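Local coordinates for protein probable N-glycosylase/DNA lyase (Thermotoga maritima, PDB 3N0U) that is probably a DNA glycosylase of the helix-hairpin-helix superfamily, built as a single all-helical chain, at residues A[29-34]-A[206-211]; A[54-59]-A[143-148]. All coordinates share one frame; numbering follows the deposited sequence.

Overall arrangement
Two helix-helix contacts tie together parts of this all-helical chain that lie far apart in sequence. Contact 1 brings the long N-terminal helix 13-44 against the late helix 202-214; contact 2, nested within the loop that contact 1 closes, joins helix 47-59 to helix 140-148. Their centres lie about 17 Å apart, and they touch directly: Arg148 NH1 of contact 2 forms a salt bridge with Asp206 OD2 of contact 1 at 2.9 Å and packs against Leu207 CD2. Contact 2 is the more central, and the side chain of Leu54 comes within about 9 Å of the sodium ion bound by Val132, Ala135 and Ile138.

Contact 1 of 2, residues A[29-34]-A[206-211]; sequences PLVEQR and DLYLWY
Val31 is the hub of the apolar packing, its two methyls fitting between Leu207 and Tyr208. CG2 sits over the middle of one face of the Tyr208 ring, 3.9 Å from the centroid and 8° off the normal, a CH-pi contact with the methyl almost directly above the ring centre. With CG1 anti to the backbone N (chi1 173°), the other methyl swings toward the rim of the same ring, where Val31 CG1 lies 3.8 Å from Tyr208 CE2. Val31 CG2 also meets Leu207 CB at 3.9 Å, so a single methyl serves both neighbours.

Around this centre the packing is looser. The aliphatic part of Arg34 crosses Leu207 at about a right angle, CG to CD1 4.2 Å. Beyond that the arginine chain bends twice and turns its guanidinium to Glu37 and to the carbonyls of Val217 and Asp218. On the more exposed flank, Leu30 CD1 approaches the edge of the Tyr211 ring, 4.4 Å from CE1.

All this joins helix 13-44 to helix 202-214 in the all-helical fold of the helix-hairpin-helix glycosylase superfamily; the helices run in broadly opposing directions but are well inclined, 135° between the directions of the short segments, whose axes approach to 10.0 Å.

The polar link runs through one water. It accepts from Tyr208 OH at 2.6 Å, in the plane of the ring, and donates to Glu32 OE2 at 2.7 Å, bridging the helices beside Val31 CG1. The same carboxylate oxygen pairs with Lys204, while the hydroxyl of Tyr211 hydrogen-bonds to Glu26, one turn before Leu30 on helix 13-44.

Contact 2 of 2, residues A[54-59]-A[143-148]; sequences LSFCVL and ASHFLR
This is a buried packing of two roughly antiparallel helices near the centre of the folded chain, where Leu54, Phe56 and Cys57 of helix 47-59 meet His145 and Phe146 of helix 140-148. The segment axes approach to 9.1 Å, with 145° between their directions. Helix 140-148 follows helix 124-134 through a tight Gly-Ile-Gly turn, as in the second helix of a helix-hairpin-helix motif, and the sodium ion held by Val132, Ala135 and Ile138 sits at that hairpin.

Phe146 lies against the start of segment 54-59. Leu54 places CD1 over one face of its ring, 4.0 Å from the centroid and displaced toward the rim, a CH-pi contact. The backbone touches the ring as well, Leu54 N standing 3.5 Å from Phe146 CD1.

Cys57 points at helix 140-148 and touches both His145 and Phe146. Its sulfur rests over one face of the His145 imidazole, SG to centroid 4.0 Å, and also touches the backbone, 3.4 Å from Phe146 N. With CG anti to the backbone N (chi1 -169°), His145 reaches across to Phe56; the ring planes are inclined at 72°, and Phe56 CE2 lies 3.7 Å from His145 CE1.

Both ring nitrogens of His145 have partners. A water 2.9 Å from His145 ND1 donates to Cys57 O at 2.9 Å, linking the two helices. NE2 of His145 hydrogen-bonds to the carbonyl of Lys219, the last residue, which also makes a cation-pi contact with Phe56, so the chain end meets both helices.

Helix 65-75 flanks Phe56 through Ile69 and Gln72, and helix 124-134 packs Leu131 against Phe146.

Contact 1 of 2, residues A[29-34]-A[206-211]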
loop_
_atom_site.group_PDB
_atom_site.type_symbol
_atom_site.label_atom_id
_atom_site.label_comp_id
_atom_site.label_asym_id
_atom_site.label_seq_id
_atom_site.Cartn_x
_atom_site.Cartn_y
_atom_site.Cartn_z
ATOM N N PRO A 29 10.355 13.651 -9.646
ATOM C CA PRO A 29 9.134 14.049 -10.378
ATOM C C PRO A 29 8.098 12.935 -10.430
ATOM O O PRO A 29 6.886 13.198 -10.371
ATOM C CB PRO A 29 9.633 14.400 -11.788
ATOM C CG PRO A 29 11.123 14.432 -11.697
ATOM C CD PRO A 29 11.565 13.692 -10.484
ATOM N N LEU A 30 8.550 11.697 -10.543
ATOM C CA LEU A 30 7.617 10.575 -10.547
ATOM C C LEU A 30 6.952 10.400 -9.191
ATOM O O LEU A 30 5.762 10.131 -9.107
ATOM C CB LEU A 30 8.341 9.283 -10.931
ATOM C CG LEU A 30 8.934 9.230 -12.339
ATOM C CD1 LEU A 30 9.574 7.874 -12.544
ATOM C CD2 LEU A 30 7.860 9.476 -13.391
ATOM N N VAL A 31 7.732 10.498 -8.128
ATOM C CA VAL A 31 7.198 10.393 -6.778
ATOM C C VAL A 31 6.175 11.500 -6.525
ATOM O O VAL A 31 5.093 11.238 -6.009
ATOM C CB VAL A 31 8.338 10.443 -5.750
ATOM C CG1 VAL A 31 7.806 10.518 -4.324
ATOM C CG2 VAL A 31 9.243 9.229 -5.909
ATOM N N GLU A 32 6.511 12.730 -6.904
ATOM C CA GLU A 32 5.620 13.846 -6.625
ATOM C C GLU A 32 4.345 13.733 -7.441
ATOM O O GLU A 32 3.268 13.999 -6.944
ATOM C CB GLU A 32 6.314 15.186 -6.877
ATOM C CG GLU A 32 7.410 15.487 -5.880
ATOM C CD GLU A 32 6.862 15.768 -4.493
ATOM O OE1 GLU A 32 5.850 16.514 -4.398
ATOM O OE2 GLU A 32 7.423 15.241 -3.506
ATOM N N GLN A 33 4.449 13.311 -8.688
ATOM C CA GLN A 33 3.256 13.188 -9.516
ATOM C C GLN A 33 2.366 12.077 -8.988
ATOM O O GLN A 33 1.138 12.209 -8.944
ATOM C CB GLN A 33 3.637 12.938 -10.971
ATOM C CG GLN A 33 4.065 14.224 -11.664
ATOM C CD GLN A 33 5.049 13.995 -12.794
ATOM O OE1 GLN A 33 4.965 12.997 -13.515
ATOM N NE2 GLN A 33 5.998 14.916 -12.947
ATOM N N ARG A 34 2.976 10.995 -8.514
ATOM C CA ARG A 34 2.183 9.883 -8.010
ATOM C C ARG A 34 1.474 10.308 -6.722
ATOM O O ARG A 34 0.291 10.019 -6.528
ATOM C CB ARG A 34 3.067 8.662 -7.789
ATOM C CG ARG A 34 2.314 7.420 -7.380
ATOM C CD ARG A 34 1.389 6.941 -8.479
ATOM N NE ARG A 34 2.106 6.330 -9.601
ATOM C CZ ARG A 34 2.215 6.859 -10.812
ATOM N NH1 ARG A 34 1.660 8.034 -11.099
ATOM N NH2 ARG A 34 2.886 6.201 -11.746
ATOM N N ASP A 206 8.722 5.490 0.846
ATOM C CA ASP A 206 8.404 4.172 0.277
ATOM C C ASP A 206 8.581 4.150 -1.240
ATOM O O ASP A 206 9.069 3.165 -1.808
ATOM C CB ASP A 206 6.959 3.789 0.597
ATOM C CG ASP A 206 6.555 2.480 -0.026
ATOM O OD1 ASP A 206 6.904 1.415 0.539
ATOM O OD2 ASP A 206 5.874 2.519 -1.065
ATOM N N LEU A 207 8.158 5.217 -1.910
ATOM C CA LEU A 207 8.270 5.259 -3.372
ATOM C C LEU A 207 9.709 5.396 -3.831
ATOM O O LEU A 207 10.081 4.833 -4.852
ATOM C CB LEU A 207 7.414 6.362 -3.961
ATOM C CG LEU A 207 5.923 6.183 -3.698
ATOM C CD1 LEU A 207 5.191 7.351 -4.323
ATOM C CD2 LEU A 207 5.413 4.856 -4.267
ATOM N N TYR A 208 10.527 6.123 -3.080
ATOM C CA TYR A 208 11.948 6.173 -3.402
ATOM C C TYR A 208 12.569 4.779 -3.229
ATOM O O TYR A 208 13.369 4.355 -4.056
ATOM C CB TYR A 208 12.668 7.228 -2.551
ATOM C CG TYR A 208 12.360 8.647 -2.962
ATOM C CD1 TYR A 208 13.002 9.235 -4.035
ATOM C CD2 TYR A 208 11.440 9.412 -2.257
ATOM C CE1 TYR A 208 12.727 10.543 -4.405
ATOM C CE2 TYR A 208 11.152 10.712 -2.626
ATOM C CZ TYR A 208 11.813 11.270 -3.696
ATOM O OH TYR A 208 11.545 12.545 -4.095
ATOM N N LEU A 209 12.208 4.073 -2.160
ATOM C CA LEU A 209 12.725 2.723 -1.918
ATOM C C LEU A 209 12.372 1.799 -3.078
ATOM O O LEU A 209 13.182 0.981 -3.528
ATOM C CB LEU A 209 12.164 2.153 -0.620
ATOM C CG LEU A 209 12.690 2.766 0.680
ATOM C CD1 LEU A 209 11.966 2.145 1.859
ATOM C CD2 LEU A 209 14.190 2.577 0.829
ATOM N N TRP A 210 11.149 1.914 -3.578
ATOM C CA TRP A 210 10.745 1.028 -4.670
ATOM C C TRP A 210 11.388 1.376 -6.004
ATOM O O TRP A 210 11.569 0.499 -6.851
ATOM C CB TRP A 210 9.223 0.976 -4.804
ATOM C CG TRP A 210 8.633 -0.166 -4.048
ATOM C CD1 TRP A 210 8.046 -0.136 -2.820
ATOM C CD2 TRP A 210 8.596 -1.522 -4.478
ATOM N NE1 TRP A 210 7.638 -1.395 -2.461
ATOM C CE2 TRP A 210 7.960 -2.265 -3.470
ATOM C CE3 TRP A 210 9.033 -2.181 -5.632
ATOM C CZ2 TRP A 210 7.756 -3.635 -3.573
ATOM C CZ3 TRP A 210 8.824 -3.542 -5.738
ATOM C CH2 TRP A 210 8.194 -4.256 -4.713
ATOM N N TYR A 211 11.759 2.640 -6.187
ATOM C CA TYR A 211 12.456 3.067 -7.398
ATOM C C TYR A 211 13.771 2.301 -7.568
ATOM O O TYR A 211 14.202 2.032 -8.676
ATOM C CB TYR A 211 12.697 4.586 -7.385
ATOM C CG TYR A 211 13.334 5.098 -8.649
ATOM C CD1 TYR A 211 12.557 5.458 -9.725
ATOM C CD2 TYR A 211 14.722 5.157 -8.792
ATOM C CE1 TYR A 211 13.129 5.905 -10.901
ATOM C CE2 TYR A 211 15.290 5.607 -9.948
ATOM C CZ TYR A 211 14.492 5.958 -11.014
ATOM O OH TYR A 211 15.044 6.386 -12.193
HETATM O O HOH W 1 9.543 13.691 -2.800
#

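Contact 2 of 2, residues A[54-59]-A[143-148]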
loop_
_atom_site.group_PDB
_atom_site.type_symbol
_atom_site.label_atom_id
_atom_site.label_comp_id
_atom_site.label_asym_id
_atom_site.label_seq_id
_atom_site.Cartn_x
_atom_site.Cartn_y
_atom_site.Cartn_z
ATOM N N LEU A 54 -9.218 0.452 -1.970
ATOM C CA LEU A 54 -9.134 -0.590 -0.964
ATOM C C LEU A 54 -9.062 -1.965 -1.641
ATOM O O LEU A 54 -8.291 -2.831 -1.224
ATOM C CB LEU A 54 -10.336 -0.514 -0.007
ATOM C CG LEU A 54 -10.289 -1.511 1.132
ATOM C CD1 LEU A 54 -9.134 -1.190 2.098
ATOM C CD2 LEU A 54 -11.628 -1.501 1.857
ATOM N N SER A 55 -9.847 -2.153 -2.697
ATOM C CA SER A 55 -9.829 -3.414 -3.455
ATOM C C SER A 55 -8.493 -3.674 -4.149
ATOM O O SER A 55 -8.008 -4.821 -4.166
ATOM C CB SER A 55 -10.981 -3.457 -4.454
ATOM O OG SER A 55 -12.225 -3.311 -3.763
ATOM N N PHE A 56 -7.871 -2.616 -4.666
ATOM C CA PHE A 56 -6.536 -2.717 -5.235
ATOM C C PHE A 56 -5.595 -3.279 -4.174
ATOM O O PHE A 56 -4.782 -4.156 -4.444
ATOM C CB PHE A 56 -6.052 -1.346 -5.733
ATOM C CG PHE A 56 -4.580 -1.289 -6.037
ATOM C CD1 PHE A 56 -4.099 -1.697 -7.266
ATOM C CD2 PHE A 56 -3.680 -0.809 -5.102
ATOM C CE1 PHE A 56 -2.746 -1.646 -7.549
ATOM C CE2 PHE A 56 -2.329 -0.757 -5.383
ATOM C CZ PHE A 56 -1.862 -1.184 -6.612
ATOM N N CYS A 57 -5.721 -2.794 -2.947
ATOM C CA CYS A 57 -4.831 -3.249 -1.894
ATOM C C CYS A 57 -5.104 -4.707 -1.479
ATOM O O CYS A 57 -4.182 -5.450 -1.148
ATOM C CB CYS A 57 -4.888 -2.296 -0.696
ATOM S SG CYS A 57 -4.259 -0.649 -1.095
ATOM N N VAL A 58 -6.354 -5.127 -1.540
ATOM C CA VAL A 58 -6.685 -6.534 -1.320
ATOM C C VAL A 58 -5.973 -7.400 -2.373
ATOM O O VAL A 58 -5.404 -8.452 -2.065
ATOM C CB VAL A 58 -8.211 -6.760 -1.391
ATOM C CG1 VAL A 58 -8.547 -8.232 -1.429
ATOM C CG2 VAL A 58 -8.912 -6.085 -0.216
ATOM N N LEU A 59 -5.999 -6.944 -3.613
ATOM C CA LEU A 59 -5.464 -7.747 -4.720
ATOM C C LEU A 59 -3.956 -7.786 -4.774
ATOM O O LEU A 59 -3.386 -8.747 -5.301
ATOM C CB LEU A 59 -5.960 -7.224 -6.063
ATOM C CG LEU A 59 -7.471 -7.283 -6.260
ATOM C CD1 LEU A 59 -7.834 -6.671 -7.601
ATOM C CD2 LEU A 59 -8.019 -8.694 -6.142
ATOM N N ALA A 143 -3.310 -2.224 4.996
ATOM C CA ALA A 143 -4.011 -1.061 5.535
ATOM C C ALA A 143 -3.132 0.178 5.407
ATOM O O ALA A 143 -3.615 1.267 5.051
ATOM C CB ALA A 143 -4.362 -1.281 6.987
ATOM N N SER A 144 -1.844 0.035 5.699
ATOM C CA SER A 144 -0.903 1.132 5.495
ATOM C C SER A 144 -0.862 1.572 4.047
ATOM O O SER A 144 -0.835 2.757 3.749
ATOM C CB SER A 144 0.492 0.708 5.924
ATOM O OG SER A 144 0.474 0.256 7.271
ATOM N N HIS A 145 -0.860 0.592 3.162
ATOM C CA HIS A 145 -0.830 0.810 1.729
ATOM C C HIS A 145 -2.045 1.597 1.249
ATOM O O HIS A 145 -1.900 2.588 0.520
ATOM C CB HIS A 145 -0.781 -0.558 1.057
ATOM C CG HIS A 145 -0.491 -0.522 -0.403
ATOM N ND1 HIS A 145 -0.496 -1.664 -1.173
ATOM C CD2 HIS A 145 -0.159 0.494 -1.235
ATOM C CE1 HIS A 145 -0.195 -1.354 -2.422
ATOM N NE2 HIS A 145 0.014 -0.050 -2.487
ATOM N N PHE A 146 -3.235 1.155 1.661
ATOM C CA PHE A 146 -4.468 1.850 1.312
ATOM C C PHE A 146 -4.409 3.312 1.778
ATOM O O PHE A 146 -4.684 4.242 1.004
ATOM C CB PHE A 146 -5.683 1.140 1.934
ATOM C CG PHE A 146 -6.967 1.936 1.863
ATOM C CD1 PHE A 146 -7.614 2.123 0.665
ATOM C CD2 PHE A 146 -7.496 2.491 2.998
ATOM C CE1 PHE A 146 -8.773 2.850 0.601
ATOM C CE2 PHE A 146 -8.654 3.233 2.938
ATOM C CZ PHE A 146 -9.289 3.405 1.731
ATOM N N LEU A 147 -4.078 3.524 3.040
ATOM C CA LEU A 147 -4.069 4.883 3.567
ATOM C C LEU A 147 -3.061 5.769 2.824
ATOM O O LEU A 147 -3.370 6.894 2.413
ATOM C CB LEU A 147 -3.854 4.870 5.086
ATOM C CG LEU A 147 -5.061 4.300 5.859
ATOM C CD1 LEU A 147 -4.697 3.998 7.295
ATOM C CD2 LEU A 147 -6.255 5.258 5.795
ATOM N N ARG A 148 -1.865 5.252 2.587
ATOM C CA ARG A 148 -0.868 5.990 1.838
ATOM C C ARG A 148 -1.394 6.373 0.452
ATOM O O ARG A 148 -1.163 7.495 -0.023
ATOM C CB ARG A 148 0.398 5.134 1.714
ATOM C CG ARG A 148 1.651 5.881 1.277
ATOM C CD ARG A 148 1.702 6.210 -0.228
ATOM N NE ARG A 148 1.549 5.047 -1.092
ATOM C CZ ARG A 148 2.546 4.272 -1.502
ATOM N NH1 ARG A 148 3.779 4.493 -1.100
ATOM N NH2 ARG A 148 2.295 3.231 -2.285
HETATM O O HOH W 2 -1.811 -4.054 -0.225
#